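Local coordinates for protein kinase, putative (Bodo saltans, PDB 6TLY) that is the unconventional kinetoplastid kinetochore protein KKT2, whose zinc-binding central domain, the part crystallised, probably directs centromere localization, at residues 11-17 with 50-56; 30-35 with 56-62; 74-78 with 91-97. All blocks are in the same frame, centred on the assembly; numbering follows the deposited sequence. Where two conformers were deposited one is given.

Interaction 1. Residues 11-17 with 50-56; sequences CMNRHKM and RCEKCDY. With ZN (zinc ion), chain B; SO4 (sulfate ion), chain F.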
loop_
_atom_site.group_PDB
_atom_site.type_symbol
_atom_site.label_atom_id
_atom_site.label_comp_id
_atom_site.label_asym_id
_atom_site.label_seq_id
_atom_site.Cartn_x
_atom_site.Cartn_y
_atom_site.Cartn_z
ATOM N N CYS A 11 -6.122 -1.203 -2.522
ATOM C CA CYS A 11 -4.763 -0.763 -2.892
ATOM C C CYS A 11 -4.763 -0.244 -4.339
ATOM O O CYS A 11 -5.788 -0.177 -4.951
ATOM C CB CYS A 11 -3.805 -1.935 -2.775
ATOM S SG CYS A 11 -4.114 -3.127 -4.089
ATOM N N MET A 12 -3.598 0.103 -4.871
ATOM C CA MET A 12 -3.538 0.633 -6.238
ATOM C C MET A 12 -3.886 -0.417 -7.287
ATOM O O MET A 12 -4.224 -0.043 -8.414
ATOM C CB MET A 12 -2.137 1.191 -6.579
ATOM C CG MET A 12 -1.560 2.099 -5.528
ATOM S SD MET A 12 0.094 2.656 -5.996
ATOM C CE MET A 12 -0.326 4.069 -6.978
ATOM N N ASN A 13 -3.745 -1.712 -6.950
ATOM C CA ASN A 13 -4.034 -2.794 -7.880
ATOM C C ASN A 13 -5.367 -3.502 -7.604
ATOM O O ASN A 13 -5.516 -4.678 -7.919
ATOM C CB ASN A 13 -2.863 -3.765 -7.923
ATOM C CG ASN A 13 -1.630 -3.043 -8.424
ATOM O OD1 ASN A 13 -1.598 -2.568 -9.565
ATOM N ND2 ASN A 13 -0.606 -2.893 -7.587
ATOM N N ARG A 14 -6.303 -2.768 -6.991
ATOM C CA ARG A 14 -7.681 -3.134 -6.681
ATOM C C ARG A 14 -7.869 -4.366 -5.773
ATOM O O ARG A 14 -8.897 -5.018 -5.886
ATOM C CB ARG A 14 -8.503 -3.278 -7.974
ATOM C CG ARG A 14 -8.489 -1.984 -8.773
ATOM C CD ARG A 14 -9.418 -1.995 -9.981
ATOM N NE ARG A 14 -9.322 -0.741 -10.734
ATOM C CZ ARG A 14 -9.976 0.376 -10.420
ATOM N NH1 ARG A 14 -10.788 0.406 -9.366
ATOM N NH2 ARG A 14 -9.820 1.472 -11.152
ATOM N N HIS A 15 -6.955 -4.611 -4.839
ATOM C CA HIS A 15 -7.135 -5.696 -3.845
ATOM C C HIS A 15 -7.713 -5.074 -2.576
ATOM O O HIS A 15 -7.450 -3.905 -2.319
ATOM C CB HIS A 15 -5.825 -6.381 -3.446
ATOM C CG HIS A 15 -4.991 -6.863 -4.576
ATOM N ND1 HIS A 15 -3.765 -6.360 -4.840
ATOM C CD2 HIS A 15 -5.218 -7.797 -5.514
ATOM C CE1 HIS A 15 -3.273 -6.945 -5.894
ATOM N NE2 HIS A 15 -4.137 -7.821 -6.332
ATOM N N LYS A 16 -8.444 -5.860 -1.805
ATOM C CA LYS A 16 -8.969 -5.343 -0.523
ATOM C C LYS A 16 -7.792 -5.227 0.462
ATOM O O LYS A 16 -6.953 -6.087 0.466
ATOM C CB LYS A 16 -10.096 -6.239 -0.001
ATOM C CG LYS A 16 -10.345 -6.141 1.498
ATOM C CD LYS A 16 -11.644 -6.656 2.017
ATOM C CE LYS A 16 -11.738 -6.498 3.521
ATOM N NZ LYS A 16 -13.136 -6.538 4.005
ATOM N N MET A 17 -7.774 -4.205 1.290
ATOM C CA MET A 17 -6.654 -4.047 2.239
ATOM C C MET A 17 -7.034 -4.493 3.653
ATOM O O MET A 17 -8.194 -4.425 4.001
ATOM C CB MET A 17 -6.172 -2.604 2.228
ATOM C CG MET A 17 -5.411 -2.313 0.976
ATOM S SD MET A 17 -4.817 -0.681 0.905
ATOM C CE MET A 17 -3.359 -0.799 1.913
ATOM N N ARG A 50 -2.964 -2.330 4.984
ATOM C CA ARG A 50 -1.866 -2.862 4.155
ATOM C C ARG A 50 -2.357 -3.886 3.131
ATOM O O ARG A 50 -3.257 -4.639 3.419
ATOM C CB ARG A 50 -0.779 -3.485 5.042
ATOM C CG ARG A 50 0.417 -4.063 4.301
ATOM C CD ARG A 50 1.528 -4.667 5.127
ATOM N NE ARG A 50 2.500 -5.432 4.391
ATOM C CZ ARG A 50 3.428 -4.923 3.615
ATOM N NH1 ARG A 50 3.523 -3.619 3.459
ATOM N NH2 ARG A 50 4.264 -5.716 2.997
ATOM N N CYS A 51 -1.760 -3.821 1.950
ATOM C CA CYS A 51 -1.877 -4.918 0.986
ATOM C C CYS A 51 -0.515 -5.624 0.932
ATOM O O CYS A 51 0.434 -5.044 0.450
ATOM C CB CYS A 51 -2.246 -4.468 -0.401
ATOM S SG CYS A 51 -2.274 -5.926 -1.467
ATOM N N GLU A 52 -0.474 -6.840 1.463
ATOM C CA GLU A 52 0.766 -7.594 1.602
ATOM C C GLU A 52 1.351 -7.964 0.255
ATOM O O GLU A 52 2.554 -7.804 0.040
ATOM C CB GLU A 52 0.545 -8.853 2.456
ATOM C CG GLU A 52 1.843 -9.600 2.773
ATOM C CD GLU A 52 2.887 -8.786 3.522
ATOM O OE1 GLU A 52 2.556 -8.251 4.603
ATOM O OE2 GLU A 52 4.045 -8.700 3.045
ATOM N N LYS A 53 0.494 -8.361 -0.681
ATOM C CA LYS A 53 0.968 -8.762 -2.005
ATOM C C LYS A 53 1.512 -7.585 -2.827
ATOM O O LYS A 53 2.348 -7.801 -3.699
ATOM C CB LYS A 53 -0.095 -9.568 -2.762
ATOM C CG LYS A 53 -1.294 -8.767 -3.194
ATOM C CD LYS A 53 -2.602 -9.534 -2.982
ATOM C CE LYS A 53 -2.769 -10.714 -3.902
ATOM N NZ LYS A 53 -4.170 -11.239 -3.870
ATOM N N CYS A 54 1.086 -6.352 -2.535
ATOM C CA CYS A 54 1.597 -5.171 -3.235
ATOM C C CYS A 54 2.657 -4.409 -2.445
ATOM O O CYS A 54 3.216 -3.462 -3.001
ATOM C CB CYS A 54 0.450 -4.231 -3.607
ATOM S SG CYS A 54 -0.653 -4.865 -4.898
ATOM N N ASP A 55 2.864 -4.721 -1.136
ATOM C CA ASP A 55 3.753 -3.974 -0.209
ATOM C C ASP A 55 3.284 -2.503 -0.216
ATOM O O ASP A 55 4.054 -1.594 -0.529
ATOM C CB ASP A 55 5.244 -4.072 -0.594
ATOM C CG ASP A 55 6.139 -3.344 0.397
ATOM O OD1 ASP A 55 5.807 -3.337 1.597
ATOM O OD2 ASP A 55 7.154 -2.768 -0.034
ATOM N N TYR A 56 1.992 -2.325 0.010
ATOM C CA TYR A 56 1.329 -1.008 -0.019
ATOM C C TYR A 56 0.786 -0.715 1.374
ATOM O O TYR A 56 -0.037 -1.453 1.833
ATOM C CB TYR A 56 0.203 -1.026 -1.042
ATOM C CG TYR A 56 -0.468 0.291 -1.296
ATOM C CD1 TYR A 56 0.215 1.343 -1.865
ATOM C CD2 TYR A 56 -1.796 0.476 -0.988
ATOM C CE1 TYR A 56 -0.406 2.545 -2.143
ATOM C CE2 TYR A 56 -2.433 1.671 -1.257
ATOM C CZ TYR A 56 -1.738 2.715 -1.823
ATOM O OH TYR A 56 -2.383 3.872 -2.091
HETATM ZN ZN ZN B . -2.656 -5.060 -3.672
HETATM S S SO4 F . -5.213 -11.264 -7.713
HETATM O O1 SO4 F . -5.388 -12.681 -8.049
HETATM O O2 SO4 F . -6.194 -10.873 -6.702
HETATM O O3 SO4 F . -5.412 -10.422 -8.892
HETATM O O4 SO4 F . -3.856 -11.066 -7.188
#

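Interaction 2. Residues 30-35 with 56-62; sequences FDCNVC and YDVCNQC. With ZN (zinc ion), chain C.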
loop_
_atom_site.group_PDB
_atom_site.type_symbol
_atom_site.label_atom_id
_atom_site.label_comp_id
_atom_site.label_asym_id
_atom_site.label_seq_id
_atom_site.Cartn_x
_atom_site.Cartn_y
_atom_site.Cartn_z
ATOM N N PHE A 30 6.310 2.923 8.909
ATOM C CA PHE A 30 6.402 3.268 7.496
ATOM C C PHE A 30 6.015 4.704 7.308
ATOM O O PHE A 30 5.410 5.302 8.193
ATOM C CB PHE A 30 5.420 2.382 6.686
ATOM C CG PHE A 30 3.959 2.608 7.018
ATOM C CD1 PHE A 30 3.382 2.011 8.120
ATOM C CD2 PHE A 30 3.176 3.453 6.247
ATOM C CE1 PHE A 30 2.051 2.236 8.428
ATOM C CE2 PHE A 30 1.846 3.688 6.569
ATOM C CZ PHE A 30 1.296 3.075 7.651
ATOM N N ASP A 31 6.301 5.249 6.133
ATOM C CA ASP A 31 5.822 6.563 5.765
ATOM C C ASP A 31 4.625 6.266 4.862
ATOM O O ASP A 31 4.782 5.566 3.839
ATOM C CB ASP A 31 6.903 7.324 4.994
ATOM C CG ASP A 31 8.092 7.681 5.865
ATOM O OD1 ASP A 31 7.877 8.062 7.042
ATOM O OD2 ASP A 31 9.241 7.576 5.374
ATOM N N CYS A 32 3.417 6.824 5.173
ATOM C CA CYS A 32 2.214 6.583 4.361
ATOM C C CYS A 32 2.484 6.675 2.886
ATOM O O CYS A 32 3.077 7.664 2.457
ATOM C CB CYS A 32 1.068 7.511 4.745
ATOM S SG CYS A 32 -0.432 7.231 3.770
ATOM N N ASN A 33 2.114 5.637 2.133
ATOM C CA ASN A 33 2.416 5.626 0.707
ATOM C C ASN A 33 1.630 6.685 -0.095
ATOM O O ASN A 33 1.985 6.952 -1.247
ATOM C CB ASN A 33 2.233 4.258 0.144
ATOM C CG ASN A 33 3.156 3.186 0.693
ATOM O OD1 ASN A 33 3.091 2.052 0.253
ATOM N ND2 ASN A 33 4.049 3.501 1.654
ATOM N N VAL A 34 0.606 7.299 0.508
ATOM C CA VAL A 34 -0.162 8.360 -0.150
ATOM C C VAL A 34 0.264 9.752 0.351
ATOM O O VAL A 34 0.651 10.598 -0.455
ATOM C CB VAL A 34 -1.692 8.158 -0.008
ATOM C CG1 VAL A 34 -2.470 9.357 -0.579
ATOM C CG2 VAL A 34 -2.149 6.857 -0.655
ATOM N N CYS A 35 0.204 9.996 1.676
ATOM C CA CYS A 35 0.484 11.337 2.206
ATOM C C CYS A 35 1.897 11.542 2.769
ATOM O O CYS A 35 2.175 12.636 3.227
ATOM C CB CYS A 35 -0.566 11.714 3.247
ATOM S SG CYS A 35 -0.374 10.840 4.822
ATOM N N TYR A 56 1.992 -2.325 0.010
ATOM C CA TYR A 56 1.329 -1.008 -0.019
ATOM C C TYR A 56 0.786 -0.715 1.374
ATOM O O TYR A 56 -0.037 -1.453 1.833
ATOM C CB TYR A 56 0.203 -1.026 -1.042
ATOM C CG TYR A 56 -0.468 0.291 -1.296
ATOM C CD1 TYR A 56 0.215 1.343 -1.865
ATOM C CD2 TYR A 56 -1.796 0.476 -0.988
ATOM C CE1 TYR A 56 -0.406 2.545 -2.143
ATOM C CE2 TYR A 56 -2.433 1.671 -1.257
ATOM C CZ TYR A 56 -1.738 2.715 -1.823
ATOM O OH TYR A 56 -2.383 3.872 -2.091
ATOM N N ASP A 57 1.300 0.344 1.979
ATOM C CA ASP A 57 0.956 0.772 3.337
ATOM C C ASP A 57 0.345 2.144 3.335
ATOM O O ASP A 57 0.945 3.065 2.802
ATOM C CB ASP A 57 2.243 0.898 4.161
ATOM C CG ASP A 57 2.924 -0.415 4.384
ATOM O OD1 ASP A 57 2.220 -1.397 4.656
ATOM O OD2 ASP A 57 4.174 -0.466 4.249
ATOM N N VAL A 58 -0.823 2.264 3.895
ATOM C CA VAL A 58 -1.507 3.593 4.006
ATOM C C VAL A 58 -2.031 3.897 5.458
ATOM O O VAL A 58 -2.592 3.036 6.312
ATOM C CB VAL A 58 -2.632 3.671 2.956
ATOM C CG1 VAL A 58 -3.728 2.662 3.210
ATOM C CG2 VAL A 58 -3.220 5.057 2.822
ATOM N N CYS A 59 -2.000 5.195 5.819
ATOM C CA CYS A 59 -2.527 5.605 7.140
ATOM C C CYS A 59 -4.078 5.499 7.120
ATOM O O CYS A 59 -4.677 5.453 6.044
ATOM C CB CYS A 59 -2.056 7.019 7.518
ATOM S SG CYS A 59 -2.880 8.373 6.620
ATOM N N ASN A 60 -4.729 5.474 8.305
ATOM C CA ASN A 60 -6.180 5.355 8.346
ATOM C C ASN A 60 -6.867 6.543 7.667
ATOM O O ASN A 60 -7.923 6.357 7.069
ATOM C CB ASN A 60 -6.679 5.199 9.772
ATOM C CG ASN A 60 -6.213 6.301 10.692
ATOM O OD1 ASN A 60 -5.027 6.426 11.002
ATOM N ND2 ASN A 60 -7.148 7.132 11.161
ATOM N N GLN A 61 -6.269 7.746 7.762
ATOM C CA GLN A 61 -6.824 8.980 7.190
ATOM C C GLN A 61 -6.915 8.887 5.673
ATOM O O GLN A 61 -7.973 9.169 5.114
ATOM C CB GLN A 61 -5.968 10.191 7.603
ATOM C CG GLN A 61 -6.607 11.084 8.658
ATOM C CD GLN A 61 -5.590 11.818 9.521
ATOM O OE1 GLN A 61 -4.376 11.828 9.247
ATOM N NE2 GLN A 61 -6.068 12.452 10.590
ATOM N N CYS A 62 -5.831 8.458 5.011
ATOM C CA CYS A 62 -5.846 8.326 3.557
ATOM C C CYS A 62 -6.769 7.172 3.115
ATOM O O CYS A 62 -7.544 7.325 2.162
ATOM C CB CYS A 62 -4.433 8.157 3.001
ATOM S SG CYS A 62 -3.388 9.632 3.111
HETATM ZN ZN ZN C . -1.784 8.976 4.644
HETATM O O HOH W 1 5.784 1.376 2.901
#

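Interaction 3. Residues 74-78 with 91-97; sequences LCAKC and HSRGCRG. With ZN (zinc ion), chain D.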
loop_
_atom_site.group_PDB
_atom_site.type_symbol
_atom_site.label_atom_id
_atom_site.label_comp_id
_atom_site.label_asym_id
_atom_site.label_seq_id
_atom_site.Cartn_x
_atom_site.Cartn_y
_atom_site.Cartn_z
ATOM N N LEU A 74 4.409 2.029 -13.075
ATOM C CA LEU A 74 3.953 0.719 -13.511
ATOM C C LEU A 74 5.090 -0.178 -13.972
ATOM O O LEU A 74 6.011 0.284 -14.661
ATOM C CB LEU A 74 2.942 0.883 -14.655
ATOM C CG LEU A 74 1.506 1.244 -14.246
ATOM C CD1 LEU A 74 1.373 2.708 -13.891
ATOM C CD2 LEU A 74 0.539 0.961 -15.393
ATOM N N CYS A 75 4.969 -1.471 -13.669
ATOM C CA CYS A 75 5.926 -2.449 -14.132
ATOM C C CYS A 75 5.566 -2.807 -15.564
ATOM O O CYS A 75 4.428 -3.199 -15.836
ATOM C CB CYS A 75 5.925 -3.684 -13.234
ATOM S SG CYS A 75 6.956 -5.032 -13.860
ATOM N N ALA A 76 6.528 -2.682 -16.485
ATOM C CA ALA A 76 6.280 -3.018 -17.882
ATOM C C ALA A 76 6.022 -4.508 -18.076
ATOM O O ALA A 76 5.309 -4.877 -18.996
ATOM C CB ALA A 76 7.466 -2.586 -18.741
ATOM N N LYS A 77 6.592 -5.363 -17.220
ATOM C CA LYS A 77 6.506 -6.804 -17.403
ATOM C C LYS A 77 5.205 -7.450 -16.910
ATOM O O LYS A 77 4.765 -8.429 -17.515
ATOM C CB LYS A 77 7.734 -7.464 -16.771
ATOM C CG LYS A 77 9.006 -6.980 -17.467
ATOM C CD LYS A 77 10.246 -7.255 -16.659
ATOM C CE LYS A 77 10.459 -6.245 -15.560
ATOM N NZ LYS A 77 11.778 -6.458 -14.901
ATOM N N CYS A 78 4.563 -6.893 -15.859
ATOM C CA CYS A 78 3.318 -7.493 -15.352
ATOM C C CYS A 78 2.136 -6.523 -15.242
ATOM O O CYS A 78 1.017 -6.961 -14.987
ATOM C CB CYS A 78 3.564 -8.208 -14.029
ATOM S SG CYS A 78 3.958 -7.105 -12.645
ATOM N N HIS A 91 10.545 -4.316 -6.961
ATOM C CA HIS A 91 9.724 -5.321 -7.638
ATOM C C HIS A 91 10.391 -5.809 -8.928
ATOM O O HIS A 91 10.480 -7.014 -9.153
ATOM C CB HIS A 91 8.326 -4.732 -7.990
ATOM C CG HIS A 91 7.508 -5.561 -8.945
ATOM N ND1 HIS A 91 6.753 -6.637 -8.507
ATOM C CD2 HIS A 91 7.358 -5.448 -10.288
ATOM C CE1 HIS A 91 6.156 -7.122 -9.583
ATOM N NE2 HIS A 91 6.485 -6.435 -10.678
ATOM N N SER A 92 10.780 -4.868 -9.798
ATOM C CA SER A 92 11.340 -5.122 -11.117
ATOM C C SER A 92 12.585 -6.021 -11.107
ATOM O O SER A 92 12.758 -6.829 -12.016
ATOM C CB SER A 92 11.615 -3.804 -11.836
ATOM O OG SER A 92 11.767 -4.017 -13.230
ATOM N N ARG A 93 13.415 -5.920 -10.075
ATOM C CA ARG A 93 14.616 -6.744 -9.935
ATOM C C ARG A 93 14.276 -8.248 -9.983
ATOM O O ARG A 93 14.989 -9.028 -10.621
ATOM C CB ARG A 93 15.318 -6.392 -8.617
ATOM C CG ARG A 93 16.585 -7.198 -8.351
ATOM C CD ARG A 93 17.847 -6.445 -8.731
ATOM N NE ARG A 93 17.959 -5.183 -8.001
ATOM C CZ ARG A 93 18.812 -4.208 -8.308
ATOM N NH1 ARG A 93 19.643 -4.342 -9.335
ATOM N NH2 ARG A 93 18.836 -3.090 -7.593
ATOM N N GLY A 94 13.134 -8.611 -9.391
ATOM C CA GLY A 94 12.667 -9.987 -9.340
ATOM C C GLY A 94 11.502 -10.318 -10.251
ATOM O O GLY A 94 10.959 -11.411 -10.151
ATOM N N CYS A 95 11.127 -9.418 -11.168
ATOM C CA CYS A 95 9.999 -9.661 -12.070
ATOM C C CYS A 95 10.404 -9.890 -13.500
ATOM O O CYS A 95 11.066 -9.058 -14.101
ATOM C CB CYS A 95 8.944 -8.557 -11.976
ATOM S SG CYS A 95 7.490 -8.833 -13.032
ATOM N N ARG A 96 9.973 -11.010 -14.061
ATOM C CA ARG A 96 10.142 -11.349 -15.481
ATOM C C ARG A 96 8.790 -11.540 -16.189
ATOM O O ARG A 96 8.755 -12.002 -17.325
ATOM C CB ARG A 96 10.969 -12.625 -15.652
ATOM C CG ARG A 96 12.257 -12.589 -14.873
ATOM C CD ARG A 96 13.447 -12.121 -15.684
ATOM N NE ARG A 96 14.682 -12.305 -14.915
ATOM C CZ ARG A 96 15.342 -13.456 -14.814
ATOM N NH1 ARG A 96 14.906 -14.540 -15.446
ATOM N NH2 ARG A 96 16.435 -13.535 -14.069
ATOM N N GLY A 97 7.695 -11.239 -15.506
ATOM C CA GLY A 97 6.356 -11.406 -16.037
ATOM C C GLY A 97 5.357 -11.717 -14.947
ATOM O O GLY A 97 5.695 -11.791 -13.761
HETATM ZN ZN ZN D . 6.266 -6.899 -12.553
#

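Interaction 1. Residues 11-17 with 50-56
The first zinc site of the KKT2 central domain, a tetrahedron of three cysteines and one histidine, ties the loop 11-17 to the turn that leaves strand 48-51. Cys11 SG, Cys51 SG, Cys54 SG and His15 ND1 bind the ion, with His15 ND1 2.1 Å from the zinc. Zinc-bound thiolates commonly accept N-H donors, and they do so here: the backbone N of His15 points at Cys11 SG over 3.3 Å, while Asn13 ND2 donates across the contact to Cys54 SG at 3.3 Å and 161°, the sulfur lying close to its amide plane. Asn13 OD1 is held by Lys81 N. The imidazole is sandwiched, Asn13 O over one face and Lys53 CD over the other, 3.8 Å from the ring centroid. Bends at chi2 and chi3 fold the lysine chain across the ring, and its NZ and His15 NE2 make weak bonds to one oxygen of a sulfate that probably came from the crystallisation liquor. Beside the site, Met12 CG lies over a face of the Tyr56 ring, 3.6 Å from Tyr56 CE1, whereas Met17 SD meets that ring at its edge. Met17 CE, turned in by chi3 of 81°, sits 3.4 Å from Tyr56 O. A G1 bulge at Asp55 and Tyr56 opposite Cys51 joins strands 48-51 and 56-59, and Met17 leads into strand 18-20, which flanks 48-51 on the side away from 56-59.

Interaction 2. Residues 30-35 with 56-62
Residues 30-35 run past strand 56-59 with the closest backbone approach at Cys32 and Val58, whose CA atoms are 4.8 Å apart, and a bond of 2.9 Å from Asn33 N to Asp57 O joins the backbones of the two segments. Asn33 closes a second link through its side chain: Asp57 N donates to Asn33 OD1 over 3.0 Å, nearly straight but arriving from above the carbonyl plane. The other end of the amide, Asn33 ND2, turns back to Asp31 O and also reaches a water that donates to Asp57 OD2, while Lys87 NZ gives Asn33 OD1 a further partner. These bonds fix the rotation of the amide. Phe30 lies against Asp57, whose CB sits over one face of the ring, displaced toward the rim and 3.4 Å from Phe30 CD2. The Asp57 carboxylate is in turn paired with Arg50. On the other side of the strand, Val34 CG2 packs against Tyr56 OH and Val58 CG2, and Val34 CG1 touches Cys62 SG at 3.8 Å. Four cysteines, Cys32, Cys35, Cys59 and Cys62, form the second zinc site of this C1-like domain, their sulfurs 2.3 to 2.4 Å from the ion. Cys32 SG accepts from three backbone nitrogens: Cys59 N at 3.3 Å across the contact, and Val34 N and Cys35 N of its own knuckle. Cys59 is the N-cap residue of helix 60-65, and its SG accepts the capping bond from Cys62 N. With four thiolates on one divalent ion the site would carry a net negative charge, which such N-H donors probably temper.

Interaction 3. Residues 74-78 with 91-97
A zinc finger of the C2H2 type, here with cysteine as its last ligand, is closed by this contact: the knuckle after strand 73-74 supplies Cys75 and Cys78, and the end of helix 85-93 with the turn beyond it supplies His91 and Cys95. His91 binds through NE2, 1.9 Å from the zinc. With CG trans to the backbone N (chi1 167°), the ring extends from the helix toward the knuckle, and Cys75 SG and Cys78 SG both lie at its edge, the latter 3.3 Å from His91 NE2. The ring also meets that of Phe82, their planes about 40° apart. Around the metal, Cys78 N and Gly97 N make weak bonds, to Cys75 SG and Cys95 SG respectively. Gly97 lies against the knuckle, its CA 3.7 Å from Lys77 O, with backbone angles that call for glycine. Lys77 adds a second link beside the metal. Its chain, bent at chi3, runs along the C-terminal turn to the helix end. There Lys77 NZ has three acceptors: Cys95 O at 2.8 Å, Ser92 OG at 3.0 Å and Ser92 O at 3.1 Å, the last reached from the face opposite to that used by Cys95 N.

Overall arrangement
Interactions 1 and 2 build one zinc-binding unit: their segments alternate along the chain, they share Tyr56, and strands 48-51 and 56-59 are neighbours in one sheet, with the Arg50-Asp57 salt bridge running between the contacts. Interaction 2 is the more buried, its four thiolates served by backbone donors; interaction 1, partly buried, adds an asparagine side-chain donor and a histidine whose NE2 makes a weak bond to a sulfate. Interaction 3, centred about 17 Å from the chain's centre, closes a finger whose zinc contact does not touch the other two, though its Lys80, Lys81 and Lys87 bond to them. It binds histidine through NE2, not ND1, and has a lysine bonded to three oxygens at a helix end.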